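Local structure of MetRS related protein (Pyrococcus horikoshii, 2CWP) at residues K33-I38 with G51-I56; G63-F68 with V101-P106; I67-L72 with M85-E90. The protein probably binds tRNA through an OB-type tRNA-binding domain related to that of methionyl-tRNA synthetases. One frame throughout, in Å; residues are numbered along the deposited sequence.

How the contacts relate
Following the chain from the N terminus, contact 1 comes first: it closes the hairpin of strands 35-40 and 45-50 by bringing the loop 51-56 back against the residues that lead into strand 35-40. It is complete before the other two begin. Contacts 2 and 3 both start on strand 65-69 and share Ile67 and Phe68. Contact 3 turns back after a short excursion to pair the strand with 85-86, and its loop lies inside the longer one that contact 2 closes with 101-106. All three reach the same curled antiparallel sheet. Inside it, Leu37 of contact 1 packs on Phe68, Ile52 on Leu86 and Leu88, and Phe66 of contact 2 on Leu86.

Contact 1 (K33-I38 with G51-I56); sequences KLIKLI and GIADQI
Gly51 passes directly beside the backbone carbonyl of Lys33, its CA lying 2.9 Å from Lys33 O in a CA-H...O contact. Glycine suits the place because a beta carbon would probably press tightly against CD2 of Leu34. Ile52 turns its side chain away, but its carbonyl O gathers the chain into a turn, accepting Gln55 N and Ile56 N from opposite faces. Ala53 carries the main polar link: its N donates to Lys33 O (2.9 Å, 152° at the hydrogen). Its methyl CB is small enough to sit 3.2 Å from that same Lys33 O and 3.6 Å from Ile35 CG1. Next, the carboxylate of Asp54 lies across the extended Lys33 chain, with OD2 3.3 Å from CE; the salt bridge to NZ is long, at 3.9 Å from OD2. CG of Asp54 lies between its own backbone N and carbonyl carbon (chi1 56°), which turns the acid to the lysine. At the far end, Ile56 O meets CD1 of Ile35 at 3.5 Å. Ile35 belongs to strand 35-40, which runs between strands 17-27 and 45-50; its side chain also touches Ala25 and Thr50, and Ala53 touches Lys27.

Contact 2 (G63-F68 with V101-P106); sequences GKKFIF and VPEEVP
Lys65 and Val101 are joined by a backbone hydrogen bond, from Val101 N to Lys65 O (2.9 Å); it is nearly straight at the hydrogen, 173°, although the donor stands well above the carbonyl plane. A second group of bonds belongs to the lysine's ammonium group. With CG anti to the carbonyl carbon (chi1 -65°) and the rest of the chain extended, Lys65 reaches along the loop and places NZ 2.7 Å from Val105 O and 3.0 Å from Glu103 O. One nitrogen thus grips two carbonyls of the same turn; a long, flexible chain ending in several N-H groups suits this place, since it can reach both from the strand. Water makes the third kind of link. A single molecule accepts from Lys65 N and donates to Val101 O and to OE1 of Glu103, so the acid is tied in through solvent, while Glu103 OE1 stays 5.6 Å from Lys65 NZ, too far for a direct salt bridge. CG2 of Val101 packs on the backbone of Phe66, 3.6 Å from its C, and makes an apolar contact with Ile67 CG1 at 3.8 Å, the two side chains crossing at about a right angle. A branched, compact valine fits close against the strand backbone. Val101 and Val105 also touch Val19 of strand 17-27. Residues Pro102 to Val105 form a type I beta turn, Val105 N hydrogen-bonded to Pro102 O. Lys65 ties this turn to strand 65-69 of a curled antiparallel sheet, as expected of the OB fold, the small beta-barrel of this tRNA-binding family.

Contact 3 (I67-L72 with M85-E90); sequences IFVVNL and MLILAE
Phe68 facing Leu86, and Val69 facing Met85, make this a short antiparallel pairing of strands 65-69 and 85-86 near the centre of the chain. Phe68 and Leu86 form the non-hydrogen-bonded pair, Val69 and Met85 the hydrogen-bonded one, with Val69 N to Met85 O (2.9 Å) and Met85 N to Val69 O (3.0 Å). Ile87 N adds a nearly straight bond to Ile67 O; at the same pair, a water bridges Ile67 N and Ile87 O, where a regular pair would have its second direct bond.

On one face of the sheet the methyl CD1 of Leu86 lies over the Phe68 ring, 4.1 Å from its centroid, a CH-pi contact offset toward the rim. Both residues are buried, and the flat ring offers the leucine methyl a broad apolar face. Were Phe68 an alanine, Leu86 CD1 would probably lose the ring it rests on, and a gap would be likely to open on that face. The opposite face is lined by Val69, Met85 and Ile87: CG2 of Val69 meets CD1 of Ile87 at a tight 3.3 Å, and the flexible Met85, bent at chi3 (72°), brings CE to 3.9 Å from Leu72 CD1. Beta-branched Val69 and Ile87 suit the extended backbone.

The Phe68 ring also meets Phe41 edge-to-face and touches Val22 of strand 17-27 and Ile48 of strand 45-50, all apolar, while Val69 rests on Met17.

Contact 1 (K33-I38 with G51-I56)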
ATOM      1  N   LYS A  33       3.116  14.624  -4.036  1.00 39.62           N
ATOM      2  CA  LYS A  33       2.503  13.630  -3.159  1.00 39.23           C
ATOM      3  C   LYS A  33       2.808  12.169  -3.478  1.00 36.14           C
ATOM      4  O   LYS A  33       2.622  11.305  -2.626  1.00 35.71           O
ATOM      5  CB  LYS A  33       0.985  13.790  -3.181  1.00 36.58           C
ATOM      6  CG  LYS A  33       0.463  15.127  -2.730  1.00 43.55           C
ATOM      7  CD  LYS A  33      -1.046  15.086  -2.724  1.00 43.61           C
ATOM      8  CE  LYS A  33      -1.625  16.141  -1.800  1.00 53.37           C
ATOM      9  NZ  LYS A  33      -3.100  15.950  -1.653  1.00 51.53           N
ATOM     10  N   LEU A  34       3.275  11.887  -4.691  1.00 32.48           N
ATOM     11  CA  LEU A  34       3.510  10.505  -5.075  1.00 28.15           C
ATOM     12  C   LEU A  34       4.798   9.861  -4.616  1.00 28.86           C
ATOM     13  O   LEU A  34       5.859  10.469  -4.654  1.00 35.25           O
ATOM     14  CB  LEU A  34       3.394  10.343  -6.597  1.00 28.84           C
ATOM     15  CG  LEU A  34       2.060  10.683  -7.268  1.00 33.62           C
ATOM     16  CD1 LEU A  34       2.069  10.092  -8.677  1.00 39.43           C
ATOM     17  CD2 LEU A  34       0.898  10.114  -6.491  1.00 32.08           C
ATOM     18  N   ILE A  35       4.684   8.612  -4.176  1.00 30.74           N
ATOM     19  CA  ILE A  35       5.837   7.830  -3.747  1.00 24.64           C
ATOM     20  C   ILE A  35       5.754   6.450  -4.398  1.00 28.87           C
ATOM     21  O   ILE A  35       4.701   5.792  -4.366  1.00 23.87           O
ATOM     22  CB  ILE A  35       5.878   7.626  -2.212  1.00 26.78           C
ATOM     23  CG1 ILE A  35       5.961   8.970  -1.496  1.00 26.63           C
ATOM     24  CG2 ILE A  35       7.067   6.757  -1.841  1.00 25.56           C
ATOM     25  CD1 ILE A  35       6.060   8.850  -0.011  1.00 25.59           C
ATOM     26  N   LYS A  36       6.858   6.020  -4.997  1.00 30.51           N
ATOM     27  CA  LYS A  36       6.913   4.708  -5.627  1.00 33.19           C
ATOM     28  C   LYS A  36       7.500   3.739  -4.618  1.00 34.57           C
ATOM     29  O   LYS A  36       8.523   4.028  -3.995  1.00 31.18           O
ATOM     30  CB  LYS A  36       7.798   4.727  -6.874  1.00 37.59           C
ATOM     31  CG  LYS A  36       7.726   3.436  -7.689  1.00 39.67           C
ATOM     32  CD  LYS A  36       8.495   3.559  -9.003  1.00 46.54           C
ATOM     33  CE  LYS A  36       9.918   3.039  -8.881  1.00 49.09           C
ATOM     34  NZ  LYS A  36       9.947   1.558  -8.751  1.00 51.40           N
ATOM     35  N   LEU A  37       6.840   2.600  -4.445  1.00 30.51           N
ATOM     36  CA  LEU A  37       7.309   1.597  -3.507  1.00 33.18           C
ATOM     37  C   LEU A  37       7.620   0.296  -4.225  1.00 31.17           C
ATOM     38  O   LEU A  37       6.939  -0.077  -5.178  1.00 37.74           O
ATOM     39  CB  LEU A  37       6.236   1.303  -2.456  1.00 34.97           C
ATOM     40  CG  LEU A  37       5.598   2.454  -1.676  1.00 40.31           C
ATOM     41  CD1 LEU A  37       4.286   1.971  -1.032  1.00 26.85           C
ATOM     42  CD2 LEU A  37       6.581   2.967  -0.640  1.00 32.00           C
ATOM     43  N   ILE A  38       8.655  -0.392  -3.768  1.00 30.55           N
ATOM     44  CA  ILE A  38       8.997  -1.690  -4.326  1.00 30.41           C
ATOM     45  C   ILE A  38       8.708  -2.565  -3.117  1.00 28.82           C
ATOM     46  O   ILE A  38       9.415  -2.507  -2.098  1.00 29.07           O
ATOM     47  CB  ILE A  38      10.475  -1.788  -4.714  1.00 35.43           C
ATOM     48  CG1 ILE A  38      10.778  -0.772  -5.816  1.00 38.16           C
ATOM     49  CG2 ILE A  38      10.794  -3.214  -5.169  1.00 31.78           C
ATOM     50  CD1 ILE A  38      12.244  -0.696  -6.199  1.00 47.56           C
ATOM     51  N   GLY A  51       0.062   8.193  -2.706  1.00 25.83           N
ATOM     52  CA  GLY A  51       0.209   9.638  -2.783  1.00 25.63           C
ATOM     53  C   GLY A  51       0.100  10.355  -1.451  1.00 27.95           C
ATOM     54  O   GLY A  51      -0.728  11.243  -1.287  1.00 33.43           O
ATOM     55  N   ILE A  52       0.963  10.003  -0.509  1.00 28.06           N
ATOM     56  CA  ILE A  52       0.918  10.597   0.820  1.00 24.60           C
ATOM     57  C   ILE A  52       2.145  11.435   1.158  1.00 29.96           C
ATOM     58  O   ILE A  52       2.238  11.953   2.273  1.00 28.99           O
ATOM     59  CB  ILE A  52       0.775   9.475   1.888  1.00 26.28           C
ATOM     60  CG1 ILE A  52       1.983   8.531   1.805  1.00 25.07           C
ATOM     61  CG2 ILE A  52      -0.515   8.692   1.649  1.00 21.91           C
ATOM     62  CD1 ILE A  52       1.843   7.217   2.586  1.00 28.21           C
ATOM     63  N   ALA A  53       3.059  11.589   0.194  1.00 28.99           N
ATOM     64  CA  ALA A  53       4.319  12.322   0.393  1.00 30.17           C
ATOM     65  C   ALA A  53       4.231  13.723   0.995  1.00 28.83           C
ATOM     66  O   ALA A  53       5.216  14.244   1.489  1.00 33.15           O
ATOM     67  CB  ALA A  53       5.107  12.371  -0.925  1.00 28.98           C
ATOM     68  N   ASP A  54       3.067  14.344   0.945  1.00 30.82           N
ATOM     69  CA  ASP A  54       2.924  15.676   1.511  1.00 34.56           C
ATOM     70  C   ASP A  54       2.743  15.567   3.025  1.00 35.74           C
ATOM     71  O   ASP A  54       2.907  16.551   3.752  1.00 30.41           O
ATOM     72  CB  ASP A  54       1.708  16.362   0.896  1.00 43.61           C
ATOM     73  CG  ASP A  54       0.453  15.547   1.075  1.00 46.12           C
ATOM     74  OD1 ASP A  54       0.560  14.302   0.976  1.00 46.00           O
ATOM     75  OD2 ASP A  54      -0.624  16.137   1.310  1.00 49.28           O
ATOM     76  N   GLN A  55       2.399  14.364   3.490  1.00 29.21           N
ATOM     77  CA  GLN A  55       2.187  14.115   4.910  1.00 26.26           C
ATOM     78  C   GLN A  55       3.138  13.078   5.486  1.00 27.21           C
ATOM     79  O   GLN A  55       3.522  13.172   6.640  1.00 27.43           O
ATOM     80  CB  GLN A  55       0.764  13.628   5.159  1.00 23.04           C
ATOM     81  CG  GLN A  55      -0.311  14.641   4.851  1.00 29.47           C
ATOM     82  CD  GLN A  55      -1.646  14.204   5.411  1.00 31.01           C
ATOM     83  OE1 GLN A  55      -1.753  13.905   6.603  1.00 22.41           O
ATOM     84  NE2 GLN A  55      -2.672  14.151   4.554  1.00 21.40           N
ATOM     85  N   ILE A  56       3.502  12.086   4.678  1.00 28.63           N
ATOM     86  CA  ILE A  56       4.373  11.001   5.125  1.00 30.93           C
ATOM     87  C   ILE A  56       5.609  10.855   4.246  1.00 30.57           C
ATOM     88  O   ILE A  56       5.512  10.419   3.103  1.00 37.63           O
ATOM     89  CB  ILE A  56       3.617   9.644   5.098  1.00 27.86           C
ATOM     90  CG1 ILE A  56       2.319   9.729   5.912  1.00 28.21           C
ATOM     91  CG2 ILE A  56       4.522   8.544   5.619  1.00 23.72           C
ATOM     92  CD1 ILE A  56       2.530   9.882   7.417  1.00 40.88           C
TER

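Contact 2 (G63-F68 with V101-P106)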
ATOM      1  N   GLY A  63      11.661  -0.265   4.866  1.00 25.96           N
ATOM      2  CA  GLY A  63      12.017  -1.184   5.920  1.00 23.98           C
ATOM      3  C   GLY A  63      10.840  -1.728   6.706  1.00 27.02           C
ATOM      4  O   GLY A  63      11.007  -2.668   7.480  1.00 27.77           O
ATOM      5  N   LYS A  64       9.652  -1.157   6.521  1.00 26.15           N
ATOM      6  CA  LYS A  64       8.487  -1.635   7.276  1.00 24.21           C
ATOM      7  C   LYS A  64       7.517  -2.498   6.469  1.00 23.76           C
ATOM      8  O   LYS A  64       7.550  -2.513   5.239  1.00 24.43           O
ATOM      9  CB  LYS A  64       7.694  -0.454   7.841  1.00 21.76           C
ATOM     10  CG  LYS A  64       8.516   0.676   8.435  1.00 34.60           C
ATOM     11  CD  LYS A  64       9.339   0.249   9.623  1.00 36.84           C
ATOM     12  CE  LYS A  64       9.181   1.262  10.756  1.00 42.38           C
ATOM     13  NZ  LYS A  64       9.288   2.664  10.266  1.00 41.84           N
ATOM     14  N   LYS A  65       6.646  -3.206   7.189  1.00 23.59           N
ATOM     15  CA  LYS A  65       5.615  -4.041   6.588  1.00 22.62           C
ATOM     16  C   LYS A  65       4.280  -3.309   6.716  1.00 22.05           C
ATOM     17  O   LYS A  65       4.023  -2.662   7.740  1.00 18.81           O
ATOM     18  CB  LYS A  65       5.516  -5.385   7.312  1.00 21.73           C
ATOM     19  CG  LYS A  65       6.765  -6.235   7.177  1.00 22.49           C
ATOM     20  CD  LYS A  65       6.588  -7.603   7.812  1.00 26.79           C
ATOM     21  CE  LYS A  65       7.890  -8.377   7.729  1.00 18.06           C
ATOM     22  NZ  LYS A  65       7.783  -9.707   8.374  1.00 27.74           N
ATOM     23  N   PHE A  66       3.439  -3.427   5.689  1.00 17.79           N
ATOM     24  CA  PHE A  66       2.121  -2.799   5.678  1.00 19.65           C
ATOM     25  C   PHE A  66       1.121  -3.690   4.943  1.00 24.87           C
ATOM     26  O   PHE A  66       1.497  -4.688   4.318  1.00 16.32           O
ATOM     27  CB  PHE A  66       2.145  -1.449   4.954  1.00 18.28           C
ATOM     28  CG  PHE A  66       3.083  -0.457   5.549  1.00 22.79           C
ATOM     29  CD1 PHE A  66       4.370  -0.311   5.039  1.00 24.15           C
ATOM     30  CD2 PHE A  66       2.695   0.315   6.636  1.00 19.22           C
ATOM     31  CE1 PHE A  66       5.268   0.603   5.613  1.00 31.53           C
ATOM     32  CE2 PHE A  66       3.583   1.228   7.216  1.00 25.49           C
ATOM     33  CZ  PHE A  66       4.871   1.371   6.703  1.00 25.04           C
ATOM     34  N   ILE A  67      -0.147  -3.298   5.018  1.00 17.20           N
ATOM     35  CA  ILE A  67      -1.216  -4.009   4.349  1.00 18.15           C
ATOM     36  C   ILE A  67      -1.349  -3.415   2.955  1.00 16.98           C
ATOM     37  O   ILE A  67      -1.338  -2.197   2.796  1.00 21.92           O
ATOM     38  CB  ILE A  67      -2.532  -3.791   5.050  1.00 15.86           C
ATOM     39  CG1 ILE A  67      -2.402  -4.187   6.521  1.00 15.26           C
ATOM     40  CG2 ILE A  67      -3.623  -4.552   4.314  1.00 14.97           C
ATOM     41  CD1 ILE A  67      -3.568  -3.681   7.380  1.00 14.81           C
ATOM     42  N   PHE A  68      -1.480  -4.265   1.951  1.00 19.61           N
ATOM     43  CA  PHE A  68      -1.625  -3.803   0.572  1.00 18.90           C
ATOM     44  C   PHE A  68      -2.725  -4.608  -0.122  1.00 22.91           C
ATOM     45  O   PHE A  68      -2.810  -5.829   0.071  1.00 24.63           O
ATOM     46  CB  PHE A  68      -0.330  -4.032  -0.237  1.00 21.62           C
ATOM     47  CG  PHE A  68       0.864  -3.243   0.240  1.00 21.70           C
ATOM     48  CD1 PHE A  68       1.670  -3.722   1.267  1.00 19.06           C
ATOM     49  CD2 PHE A  68       1.215  -2.047  -0.392  1.00 18.14           C
ATOM     50  CE1 PHE A  68       2.830  -3.026   1.666  1.00 14.15           C
ATOM     51  CE2 PHE A  68       2.360  -1.343  -0.010  1.00 22.13           C
ATOM     52  CZ  PHE A  68       3.173  -1.835   1.022  1.00 21.49           C
ATOM     53  N   VAL A 101       2.304  -3.245  10.013  1.00 18.05           N
ATOM     54  CA  VAL A 101       1.969  -4.602  10.437  1.00 17.29           C
ATOM     55  C   VAL A 101       3.096  -5.005  11.416  1.00 18.80           C
ATOM     56  O   VAL A 101       4.246  -4.616  11.216  1.00 22.70           O
ATOM     57  CB  VAL A 101       1.973  -5.537   9.196  1.00 19.14           C
ATOM     58  CG1 VAL A 101       1.839  -6.986   9.599  1.00 16.27           C
ATOM     59  CG2 VAL A 101       0.850  -5.114   8.241  1.00 13.87           C
ATOM     60  N   PRO A 102       2.790  -5.755  12.496  1.00 21.98           N
ATOM     61  CA  PRO A 102       3.878  -6.139  13.422  1.00 26.67           C
ATOM     62  C   PRO A 102       5.027  -6.827  12.659  1.00 22.84           C
ATOM     63  O   PRO A 102       4.800  -7.516  11.661  1.00 25.49           O
ATOM     64  CB  PRO A 102       3.189  -7.093  14.395  1.00 22.69           C
ATOM     65  CG  PRO A 102       1.779  -6.621  14.391  1.00 21.10           C
ATOM     66  CD  PRO A 102       1.511  -6.329  12.934  1.00 18.78           C
ATOM     67  N   GLU A 103       6.254  -6.654  13.134  1.00 27.11           N
ATOM     68  CA  GLU A 103       7.415  -7.234  12.457  1.00 28.41           C
ATOM     69  C   GLU A 103       7.352  -8.761  12.339  1.00 24.30           C
ATOM     70  O   GLU A 103       7.868  -9.334  11.375  1.00 26.70           O
ATOM     71  CB  GLU A 103       8.702  -6.824  13.177  1.00 26.51           C
ATOM     72  CG  GLU A 103       9.842  -6.501  12.246  1.00 45.11           C
ATOM     73  CD  GLU A 103       9.734  -5.105  11.664  1.00 49.47           C
ATOM     74  OE1 GLU A 103       8.754  -4.821  10.937  1.00 53.19           O
ATOM     75  OE2 GLU A 103      10.638  -4.286  11.941  1.00 55.16           O
ATOM     76  N   GLU A 104       6.694  -9.401  13.301  1.00 21.17           N
ATOM     77  CA  GLU A 104       6.544 -10.852  13.335  1.00 22.07           C
ATOM     78  C   GLU A 104       5.764 -11.453  12.163  1.00 30.00           C
ATOM     79  O   GLU A 104       6.034 -12.583  11.751  1.00 27.25           O
ATOM     80  CB  GLU A 104       5.828 -11.284  14.621  1.00 33.42           C
ATOM     81  CG  GLU A 104       6.570 -11.078  15.930  1.00 41.72           C
ATOM     82  CD  GLU A 104       6.814  -9.609  16.264  1.00 48.12           C
ATOM     83  OE1 GLU A 104       6.028  -8.748  15.804  1.00 44.49           O
ATOM     84  OE2 GLU A 104       7.791  -9.323  16.999  1.00 45.77           O
ATOM     85  N   VAL A 105       4.783 -10.724  11.631  1.00 24.00           N
ATOM     86  CA  VAL A 105       3.971 -11.274  10.545  1.00 21.62           C
ATOM     87  C   VAL A 105       4.740 -11.519   9.248  1.00 20.97           C
ATOM     88  O   VAL A 105       5.273 -10.596   8.640  1.00 20.86           O
ATOM     89  CB  VAL A 105       2.754 -10.372  10.241  1.00 18.67           C
ATOM     90  CG1 VAL A 105       1.927 -10.983   9.122  1.00 24.81           C
ATOM     91  CG2 VAL A 105       1.912 -10.200  11.496  1.00 23.10           C
ATOM     92  N   PRO A 106       4.788 -12.775   8.794  1.00 19.97           N
ATOM     93  CA  PRO A 106       5.513 -13.082   7.552  1.00 20.19           C
ATOM     94  C   PRO A 106       4.933 -12.351   6.326  1.00 22.29           C
ATOM     95  O   PRO A 106       3.707 -12.232   6.193  1.00 24.52           O
ATOM     96  CB  PRO A 106       5.355 -14.605   7.429  1.00 25.24           C
ATOM     97  CG  PRO A 106       5.226 -15.060   8.866  1.00 25.08           C
ATOM     98  CD  PRO A 106       4.284 -14.004   9.430  1.00 23.22           C
TER
HETATM   99  O   HOH W   1       6.490  -3.125  10.204  1.00 23.88           O

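Contact 3 (I67-L72 with M85-E90)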
ATOM      1  N   ILE A  67      -0.147  -3.298   5.018  1.00 17.20           N
ATOM      2  CA  ILE A  67      -1.216  -4.009   4.349  1.00 18.15           C
ATOM      3  C   ILE A  67      -1.349  -3.415   2.955  1.00 16.98           C
ATOM      4  O   ILE A  67      -1.338  -2.197   2.796  1.00 21.92           O
ATOM      5  CB  ILE A  67      -2.532  -3.791   5.050  1.00 15.86           C
ATOM      6  CG1 ILE A  67      -2.402  -4.187   6.521  1.00 15.26           C
ATOM      7  CG2 ILE A  67      -3.623  -4.552   4.314  1.00 14.97           C
ATOM      8  CD1 ILE A  67      -3.568  -3.681   7.380  1.00 14.81           C
ATOM      9  N   PHE A  68      -1.480  -4.265   1.951  1.00 19.61           N
ATOM     10  CA  PHE A  68      -1.625  -3.803   0.572  1.00 18.90           C
ATOM     11  C   PHE A  68      -2.725  -4.608  -0.122  1.00 22.91           C
ATOM     12  O   PHE A  68      -2.810  -5.829   0.071  1.00 24.63           O
ATOM     13  CB  PHE A  68      -0.330  -4.032  -0.237  1.00 21.62           C
ATOM     14  CG  PHE A  68       0.864  -3.243   0.240  1.00 21.70           C
ATOM     15  CD1 PHE A  68       1.670  -3.722   1.267  1.00 19.06           C
ATOM     16  CD2 PHE A  68       1.215  -2.047  -0.392  1.00 18.14           C
ATOM     17  CE1 PHE A  68       2.830  -3.026   1.666  1.00 14.15           C
ATOM     18  CE2 PHE A  68       2.360  -1.343  -0.010  1.00 22.13           C
ATOM     19  CZ  PHE A  68       3.173  -1.835   1.022  1.00 21.49           C
ATOM     20  N   VAL A  69      -3.569  -3.934  -0.906  1.00 22.76           N
ATOM     21  CA  VAL A  69      -4.599  -4.624  -1.690  1.00 23.97           C
ATOM     22  C   VAL A  69      -3.825  -4.977  -2.965  1.00 25.49           C
ATOM     23  O   VAL A  69      -3.341  -4.068  -3.639  1.00 24.04           O
ATOM     24  CB  VAL A  69      -5.746  -3.698  -2.116  1.00 25.40           C
ATOM     25  CG1 VAL A  69      -6.839  -4.529  -2.746  1.00 22.57           C
ATOM     26  CG2 VAL A  69      -6.277  -2.929  -0.952  1.00 30.87           C
ATOM     27  N   VAL A  70      -3.732  -6.264  -3.304  1.00 27.17           N
ATOM     28  CA  VAL A  70      -2.951  -6.708  -4.461  1.00 29.54           C
ATOM     29  C   VAL A  70      -3.651  -7.294  -5.701  1.00 36.81           C
ATOM     30  O   VAL A  70      -2.975  -7.659  -6.674  1.00 33.17           O
ATOM     31  CB  VAL A  70      -1.884  -7.741  -4.028  1.00 27.05           C
ATOM     32  CG1 VAL A  70      -0.983  -7.142  -2.949  1.00 31.94           C
ATOM     33  CG2 VAL A  70      -2.561  -9.015  -3.519  1.00 24.85           C
ATOM     34  N   ASN A  71      -4.977  -7.402  -5.687  1.00 34.32           N
ATOM     35  CA  ASN A  71      -5.668  -7.949  -6.853  1.00 35.93           C
ATOM     36  C   ASN A  71      -6.554  -6.907  -7.515  1.00 35.32           C
ATOM     37  O   ASN A  71      -7.661  -7.210  -7.950  1.00 38.30           O
ATOM     38  CB  ASN A  71      -6.487  -9.208  -6.480  1.00 37.77           C
ATOM     39  CG  ASN A  71      -7.714  -8.901  -5.620  1.00 38.50           C
ATOM     40  OD1 ASN A  71      -7.727  -7.954  -4.831  1.00 38.27           O
ATOM     41  ND2 ASN A  71      -8.745  -9.729  -5.757  1.00 39.29           N
ATOM     42  N   LEU A  72      -6.053  -5.678  -7.588  1.00 33.55           N
ATOM     43  CA  LEU A  72      -6.781  -4.584  -8.217  1.00 37.65           C
ATOM     44  C   LEU A  72      -6.301  -4.402  -9.657  1.00 43.03           C
ATOM     45  O   LEU A  72      -5.247  -4.912 -10.043  1.00 38.31           O
ATOM     46  CB  LEU A  72      -6.565  -3.271  -7.459  1.00 33.32           C
ATOM     47  CG  LEU A  72      -7.058  -3.129  -6.015  1.00 33.70           C
ATOM     48  CD1 LEU A  72      -6.934  -1.674  -5.598  1.00 27.82           C
ATOM     49  CD2 LEU A  72      -8.489  -3.588  -5.896  1.00 27.95           C
ATOM     50  N   MET A  85      -2.092  -1.392  -3.833  1.00 27.05           N
ATOM     51  CA  MET A  85      -2.399  -0.173  -3.120  1.00 23.75           C
ATOM     52  C   MET A  85      -2.177  -0.276  -1.614  1.00 22.74           C
ATOM     53  O   MET A  85      -2.684  -1.189  -0.962  1.00 24.29           O
ATOM     54  CB  MET A  85      -3.837   0.220  -3.423  1.00 24.56           C
ATOM     55  CG  MET A  85      -4.268   1.513  -2.810  1.00 33.72           C
ATOM     56  SD  MET A  85      -5.904   1.961  -3.428  1.00 40.68           S
ATOM     57  CE  MET A  85      -6.916   0.748  -2.552  1.00 37.05           C
ATOM     58  N   LEU A  86      -1.417   0.677  -1.082  1.00 20.82           N
ATOM     59  CA  LEU A  86      -1.106   0.746   0.341  1.00 22.82           C
ATOM     60  C   LEU A  86      -2.335   1.141   1.164  1.00 18.83           C
ATOM     61  O   LEU A  86      -2.956   2.167   0.902  1.00 23.18           O
ATOM     62  CB  LEU A  86       0.002   1.775   0.581  1.00 21.55           C
ATOM     63  CG  LEU A  86       0.366   2.082   2.047  1.00 19.86           C
ATOM     64  CD1 LEU A  86       0.903   0.831   2.712  1.00 16.85           C
ATOM     65  CD2 LEU A  86       1.406   3.211   2.117  1.00 21.23           C
ATOM     66  N   ILE A  87      -2.676   0.329   2.152  1.00 16.92           N
ATOM     67  CA  ILE A  87      -3.810   0.621   3.036  1.00 20.00           C
ATOM     68  C   ILE A  87      -3.341   1.448   4.249  1.00 22.54           C
ATOM     69  O   ILE A  87      -2.332   1.128   4.876  1.00 21.29           O
ATOM     70  CB  ILE A  87      -4.461  -0.676   3.572  1.00 16.55           C
ATOM     71  CG1 ILE A  87      -5.032  -1.497   2.411  1.00 19.86           C
ATOM     72  CG2 ILE A  87      -5.551  -0.328   4.596  1.00 14.87           C
ATOM     73  CD1 ILE A  87      -6.026  -0.735   1.538  1.00 17.78           C
ATOM     74  N   LEU A  88      -4.078   2.505   4.566  1.00 21.90           N
ATOM     75  CA  LEU A  88      -3.764   3.358   5.703  1.00 19.60           C
ATOM     76  C   LEU A  88      -5.022   3.911   6.339  1.00 22.79           C
ATOM     77  O   LEU A  88      -6.128   3.681   5.832  1.00 19.45           O
ATOM     78  CB  LEU A  88      -2.863   4.512   5.274  1.00 30.39           C
ATOM     79  CG  LEU A  88      -3.151   5.230   3.959  1.00 28.26           C
ATOM     80  CD1 LEU A  88      -4.415   6.063   4.042  1.00 33.51           C
ATOM     81  CD2 LEU A  88      -1.949   6.101   3.654  1.00 37.76           C
ATOM     82  N   ALA A  89      -4.856   4.616   7.461  1.00 14.97           N
ATOM     83  CA  ALA A  89      -5.984   5.232   8.156  1.00 17.91           C
ATOM     84  C   ALA A  89      -6.021   6.693   7.742  1.00 22.15           C
ATOM     85  O   ALA A  89      -4.985   7.286   7.463  1.00 20.89           O
ATOM     86  CB  ALA A  89      -5.810   5.131   9.671  1.00 15.22           C
ATOM     87  N   GLU A  90      -7.216   7.272   7.695  1.00 23.83           N
ATOM     88  CA  GLU A  90      -7.356   8.670   7.323  1.00 25.61           C
ATOM     89  C   GLU A  90      -8.581   9.258   7.990  1.00 26.34           C
ATOM     90  O   GLU A  90      -9.676   8.734   7.832  1.00 27.13           O
ATOM     91  CB  GLU A  90      -7.492   8.820   5.804  1.00 25.37           C
ATOM     92  CG  GLU A  90      -7.632  10.270   5.361  1.00 34.83           C
ATOM     93  CD  GLU A  90      -7.818  10.434   3.850  1.00 36.90           C
ATOM     94  OE1 GLU A  90      -8.055  11.579   3.408  1.00 42.00           O
ATOM     95  OE2 GLU A  90      -7.726   9.435   3.112  1.00 36.84           O
TER
HETATM   96  O   HOH W   2      -1.049  -0.983   6.351  1.00 25.04           O